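Long-range contact in uncharacterized conserved protein YndB, AHSA1/START domain (Micromonospora chersina, PDB 6V04), which is of unknown function but belongs to the START/Bet v1-like proteins, takes part in dynemicin biosynthesis and may act as a polyketide cyclase or aromatase: residues 12-24 against 101-114. Residues are numbered along the deposited sequence; the frame is centred on the assembly and turned at random.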
loop_
_atom_site.group_PDB
_atom_site.type_symbol
_atom_site.label_atom_id
_atom_site.label_comp_id
_atom_site.label_asym_id
_atom_site.label_seq_id
_atom_site.Cartn_x
_atom_site.Cartn_y
_atom_site.Cartn_z
ATOM N N ASP A 12 -9.489 9.281 12.393
ATOM C CA ASP A 12 -8.596 8.902 11.307
ATOM C C ASP A 12 -7.124 9.011 11.676
ATOM O O ASP A 12 -6.283 8.495 10.934
ATOM C CB ASP A 12 -8.854 9.784 10.085
ATOM C CG ASP A 12 -8.554 11.244 10.354
ATOM O OD1 ASP A 12 -9.382 11.903 11.018
ATOM O OD2 ASP A 12 -7.474 11.713 9.925
ATOM N N TRP A 13 -6.796 9.649 12.795
ATOM C CA TRP A 13 -5.434 10.094 13.074
ATOM C C TRP A 13 -4.645 8.985 13.759
ATOM O O TRP A 13 -4.877 8.670 14.929
ATOM C CB TRP A 13 -5.504 11.345 13.936
ATOM C CG TRP A 13 -4.225 11.933 14.366
ATOM C CD1 TRP A 13 -2.974 11.655 13.913
ATOM C CD2 TRP A 13 -4.083 12.936 15.369
ATOM N NE1 TRP A 13 -2.050 12.434 14.587
ATOM C CE2 TRP A 13 -2.712 13.225 15.484
ATOM C CE3 TRP A 13 -4.991 13.613 16.186
ATOM C CZ2 TRP A 13 -2.226 14.173 16.380
ATOM C CZ3 TRP A 13 -4.510 14.544 17.076
ATOM C CH2 TRP A 13 -3.133 14.813 17.165
ATOM N N VAL A 14 -3.705 8.393 13.029
ATOM C CA VAL A 14 -2.851 7.351 13.572
ATOM C C VAL A 14 -1.610 8.000 14.163
ATOM O O VAL A 14 -0.975 8.843 13.521
ATOM C CB VAL A 14 -2.484 6.332 12.482
ATOM C CG1 VAL A 14 -1.424 5.393 12.994
ATOM C CG2 VAL A 14 -3.732 5.579 12.058
ATOM N N ARG A 15 -1.284 7.630 15.398
ATOM C CA ARG A 15 -0.115 8.144 16.103
ATOM C C ARG A 15 0.666 6.960 16.644
ATOM O O ARG A 15 0.114 6.137 17.381
ATOM C CB ARG A 15 -0.514 9.073 17.249
ATOM C CG ARG A 15 -1.148 10.348 16.811
ATOM C CD ARG A 15 -2.079 10.876 17.895
ATOM N NE ARG A 15 -3.456 10.492 17.599
ATOM C CZ ARG A 15 -4.362 10.131 18.500
ATOM N NH1 ARG A 15 -4.059 10.085 19.793
ATOM N NH2 ARG A 15 -5.581 9.803 18.096
ATOM N N VAL A 16 1.937 6.858 16.259
ATOM C CA VAL A 16 2.815 5.776 16.686
ATOM C C VAL A 16 4.125 6.396 17.149
ATOM O O VAL A 16 4.562 7.426 16.627
ATOM C CB VAL A 16 3.048 4.747 15.553
ATOM C CG1 VAL A 16 4.262 3.885 15.836
ATOM C CG2 VAL A 16 1.812 3.876 15.378
ATOM N N MET A 17 4.744 5.777 18.153
ATOM C CA MET A 17 5.999 6.262 18.703
ATOM C C MET A 17 6.958 5.095 18.889
ATOM O O MET A 17 6.541 3.952 19.092
ATOM C CB MET A 17 5.805 6.978 20.063
ATOM C CG MET A 17 5.000 8.264 20.019
ATOM S SD MET A 17 3.211 8.012 20.026
ATOM C CE MET A 17 2.651 9.568 20.719
ATOM N N VAL A 18 8.251 5.393 18.807
ATOM C CA VAL A 18 9.288 4.461 19.233
ATOM C C VAL A 18 10.369 5.255 19.955
ATOM O O VAL A 18 10.703 6.376 19.560
ATOM C CB VAL A 18 9.870 3.656 18.047
ATOM C CG1 VAL A 18 10.589 4.566 17.055
ATOM C CG2 VAL A 18 10.799 2.556 18.552
ATOM N N SER A 19 10.888 4.680 21.034
ATOM C CA SER A 19 12.017 5.229 21.767
ATOM C C SER A 19 13.227 4.346 21.507
ATOM O O SER A 19 13.138 3.122 21.640
ATOM C CB SER A 19 11.722 5.299 23.264
ATOM O OG SER A 19 12.886 5.653 23.988
ATOM N N VAL A 20 14.340 4.957 21.111
ATOM C CA VAL A 20 15.558 4.201 20.812
ATOM C C VAL A 20 16.744 4.789 21.566
ATOM O O VAL A 20 16.803 6.007 21.791
ATOM C CB VAL A 20 15.849 4.166 19.304
ATOM C CG1 VAL A 20 14.759 3.408 18.548
ATOM C CG2 VAL A 20 16.028 5.569 18.754
ATOM N N PRO A 21 17.705 3.972 21.974
ATOM C CA PRO A 21 18.870 4.499 22.689
ATOM C C PRO A 21 19.955 4.979 21.745
ATOM O O PRO A 21 21.131 4.649 21.922
ATOM C CB PRO A 21 19.337 3.292 23.511
ATOM C CG PRO A 21 18.976 2.130 22.657
ATOM C CD PRO A 21 17.713 2.502 21.918
ATOM N N ALA A 22 19.568 5.730 20.720
ATOM C CA ALA A 22 20.501 6.402 19.838
ATOM C C ALA A 22 20.303 7.908 19.946
ATOM O O ALA A 22 19.185 8.371 20.201
ATOM C CB ALA A 22 20.317 5.969 18.379
ATOM N N PRO A 23 21.361 8.696 19.779
ATOM C CA PRO A 23 21.212 10.151 19.856
ATOM C C PRO A 23 20.443 10.702 18.665
ATOM O O PRO A 23 20.333 10.071 17.610
ATOM C CB PRO A 23 22.659 10.657 19.872
ATOM C CG PRO A 23 23.434 9.598 19.193
ATOM C CD PRO A 23 22.757 8.299 19.532
ATOM N N VAL A 24 19.911 11.915 18.853
ATOM C CA VAL A 24 19.017 12.502 17.857
ATOM C C VAL A 24 19.717 12.625 16.510
ATOM O O VAL A 24 19.101 12.436 15.456
ATOM C CB VAL A 24 18.494 13.866 18.346
ATOM C CG1 VAL A 24 17.811 14.625 17.213
ATOM C CG2 VAL A 24 17.528 13.674 19.496
ATOM N N GLU A 101 17.607 9.438 28.241
ATOM C CA GLU A 101 17.786 8.011 28.003
ATOM C C GLU A 101 17.766 7.656 26.521
ATOM O O GLU A 101 18.566 6.827 26.074
ATOM C CB GLU A 101 16.698 7.213 28.732
ATOM C CG GLU A 101 16.931 7.055 30.229
ATOM C CD GLU A 101 15.837 6.249 30.911
ATOM O OE1 GLU A 101 15.337 5.280 30.299
ATOM O OE2 GLU A 101 15.474 6.587 32.058
ATOM N N ALA A 102 16.875 8.269 25.745
ATOM C CA ALA A 102 16.626 7.808 24.388
ATOM C C ALA A 102 16.103 8.949 23.527
ATOM O O ALA A 102 15.714 10.013 24.018
ATOM C CB ALA A 102 15.629 6.646 24.384
ATOM N N THR A 103 16.108 8.707 22.220
ATOM C CA THR A 103 15.431 9.547 21.247
ATOM C C THR A 103 14.064 8.951 20.957
ATOM O O THR A 103 13.931 7.736 20.805
ATOM C CB THR A 103 16.232 9.646 19.944
ATOM O OG1 THR A 103 17.458 10.348 20.186
ATOM C CG2 THR A 103 15.425 10.386 18.871
ATOM N N THR A 104 13.041 9.801 20.891
ATOM C CA THR A 104 11.711 9.347 20.520
ATOM C C THR A 104 11.378 9.852 19.127
ATOM O O THR A 104 11.535 11.043 18.840
ATOM C CB THR A 104 10.659 9.828 21.516
ATOM O OG1 THR A 104 10.953 9.307 22.818
ATOM C CG2 THR A 104 9.276 9.366 21.084
ATOM N N LEU A 105 10.908 8.947 18.275
ATOM C CA LEU A 105 10.325 9.305 16.991
ATOM C C LEU A 105 8.815 9.161 17.108
ATOM O O LEU A 105 8.318 8.093 17.477
ATOM C CB LEU A 105 10.861 8.416 15.867
ATOM C CG LEU A 105 10.086 8.438 14.548
ATOM C CD1 LEU A 105 10.263 9.757 13.861
ATOM C CD2 LEU A 105 10.546 7.299 13.638
ATOM N N THR A 106 8.092 10.231 16.795
ATOM C CA THR A 106 6.638 10.229 16.782
ATOM C C THR A 106 6.162 10.347 15.342
ATOM O O THR A 106 6.548 11.285 14.637
ATOM C CB THR A 106 6.084 11.390 17.618
ATOM O OG1 THR A 106 6.578 11.297 18.957
ATOM C CG2 THR A 106 4.558 11.376 17.644
ATOM N N VAL A 107 5.323 9.405 14.916
ATOM C CA VAL A 107 4.744 9.404 13.579
ATOM C C VAL A 107 3.279 9.781 13.684
ATOM O O VAL A 107 2.523 9.151 14.433
ATOM C CB VAL A 107 4.876 8.037 12.894
ATOM C CG1 VAL A 107 4.185 8.080 11.528
ATOM C CG2 VAL A 107 6.341 7.641 12.759
ATOM N N ASP A 108 2.886 10.806 12.932
ATOM C CA ASP A 108 1.497 11.197 12.739
ATOM C C ASP A 108 1.081 10.871 11.312
ATOM O O ASP A 108 1.816 11.170 10.371
ATOM C CB ASP A 108 1.314 12.698 12.954
ATOM C CG ASP A 108 1.558 13.129 14.376
ATOM O OD1 ASP A 108 0.869 12.617 15.278
ATOM O OD2 ASP A 108 2.431 14.001 14.579
ATOM N N ASP A 109 -0.106 10.285 11.144
ATOM C CA ASP A 109 -0.626 9.962 9.814
ATOM C C ASP A 109 -2.126 10.208 9.848
ATOM O O ASP A 109 -2.853 9.469 10.515
ATOM C CB ASP A 109 -0.305 8.507 9.434
ATOM C CG ASP A 109 -0.775 8.125 8.040
ATOM O OD1 ASP A 109 -1.718 8.749 7.513
ATOM O OD2 ASP A 109 -0.202 7.151 7.464
ATOM N N SER A 110 -2.588 11.267 9.178
ATOM C CA SER A 110 -4.004 11.580 9.147
ATOM C C SER A 110 -4.492 11.738 7.714
ATOM O O SER A 110 -3.722 12.033 6.792
ATOM C CB SER A 110 -4.311 12.848 9.963
ATOM O OG SER A 110 -3.525 13.934 9.524
ATOM N N CYS A 111 -5.773 11.480 7.539
ATOM C CA CYS A 111 -6.421 11.577 6.251
ATOM C C CYS A 111 -7.908 11.812 6.464
ATOM O O CYS A 111 -8.593 10.958 7.039
ATOM C CB CYS A 111 -6.183 10.305 5.439
ATOM S SG CYS A 111 -6.965 10.336 3.803
ATOM N N PRO A 112 -8.445 12.954 6.041
ATOM C CA PRO A 112 -9.860 13.241 6.300
ATOM C C PRO A 112 -10.764 12.177 5.696
ATOM O O PRO A 112 -10.598 11.786 4.537
ATOM C CB PRO A 112 -10.070 14.609 5.637
ATOM C CG PRO A 112 -8.714 15.212 5.553
ATOM C CD PRO A 112 -7.768 14.056 5.336
ATOM N N GLY A 113 -11.693 11.680 6.507
ATOM C CA GLY A 113 -12.654 10.692 6.065
ATOM C C GLY A 113 -12.126 9.278 5.988
ATOM O O GLY A 113 -12.801 8.412 5.421
ATOM N N ARG A 114 -10.953 9.014 6.543
ATOM C CA ARG A 114 -10.380 7.678 6.502
ATOM C C ARG A 114 -11.362 6.661 7.076
ATOM O O ARG A 114 -11.822 6.831 8.213
ATOM C CB ARG A 114 -9.088 7.652 7.310
ATOM C CG ARG A 114 -8.469 6.280 7.482
ATOM C CD ARG A 114 -7.122 6.436 8.140
ATOM N NE ARG A 114 -6.117 6.836 7.166
ATOM C CZ ARG A 114 -5.007 7.513 7.444
ATOM N NH1 ARG A 114 -4.154 7.776 6.461
ATOM N NH2 ARG A 114 -4.746 7.932 8.677
HETATM O O HOH W 1 -11.798 12.064 9.495
#
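Strands 14-20 and 103-110 are the first and last strands of the N-terminal Bet v1-like (helix-grip) sheet, and their antiparallel pairing puts 14-20 at its outer margin. Eight backbone hydrogen bonds, two for each of the pairs Val14-Asp109, Val16-Val107, Val18-Leu105 and Val20-Thr103, run the length of the ladder; Val107 N to Val16 O, at 2.7 Å, is almost straight (177°). The side chains of these four pairs lie on the face that carries helix 116-139, where Val16 touches Leu127 and Leu105 touches Leu133. On the other face, Met17 CG lies alongside Thr106, 3.6 Å from its OG1, and the indole of Trp13 runs beside Asp108. Trp13 CG stands anti to the backbone N (chi1 178°), which carries NE1 to within 3.0 Å of Asp108 OD1; the acceptor lies near the ring plane, but the indole meets the carboxylate from above its plane. Arg15 NE sits over the centre of one indole face, while its guanidinium forms a salt bridge with Asp11. Both ends of the ladder are tied by side chains. Beyond Val20, Thr103 OG1 donates to Ala22 O (2.6 Å), in the carbonyl plane, just ahead of helix 24-32. At the other end, Asp12 OD2 accepts from Cys111 N (2.9 Å), and a water joins Asp12 OD1 to Gly113 N within the type II turn 111-114. Arg114 NH2 donates to Asp12 O (2.8 Å) and to Asp109 O, whose opposite face takes Val14 N, while NH1 forms a salt bridge with Asp109 OD1 (2.8 Å). With Asp109 OD2 bonded to Trp126 of helix 116-139, the buried carboxylate has partners for both oxygens, and the arginine charge probably favours its ionised form.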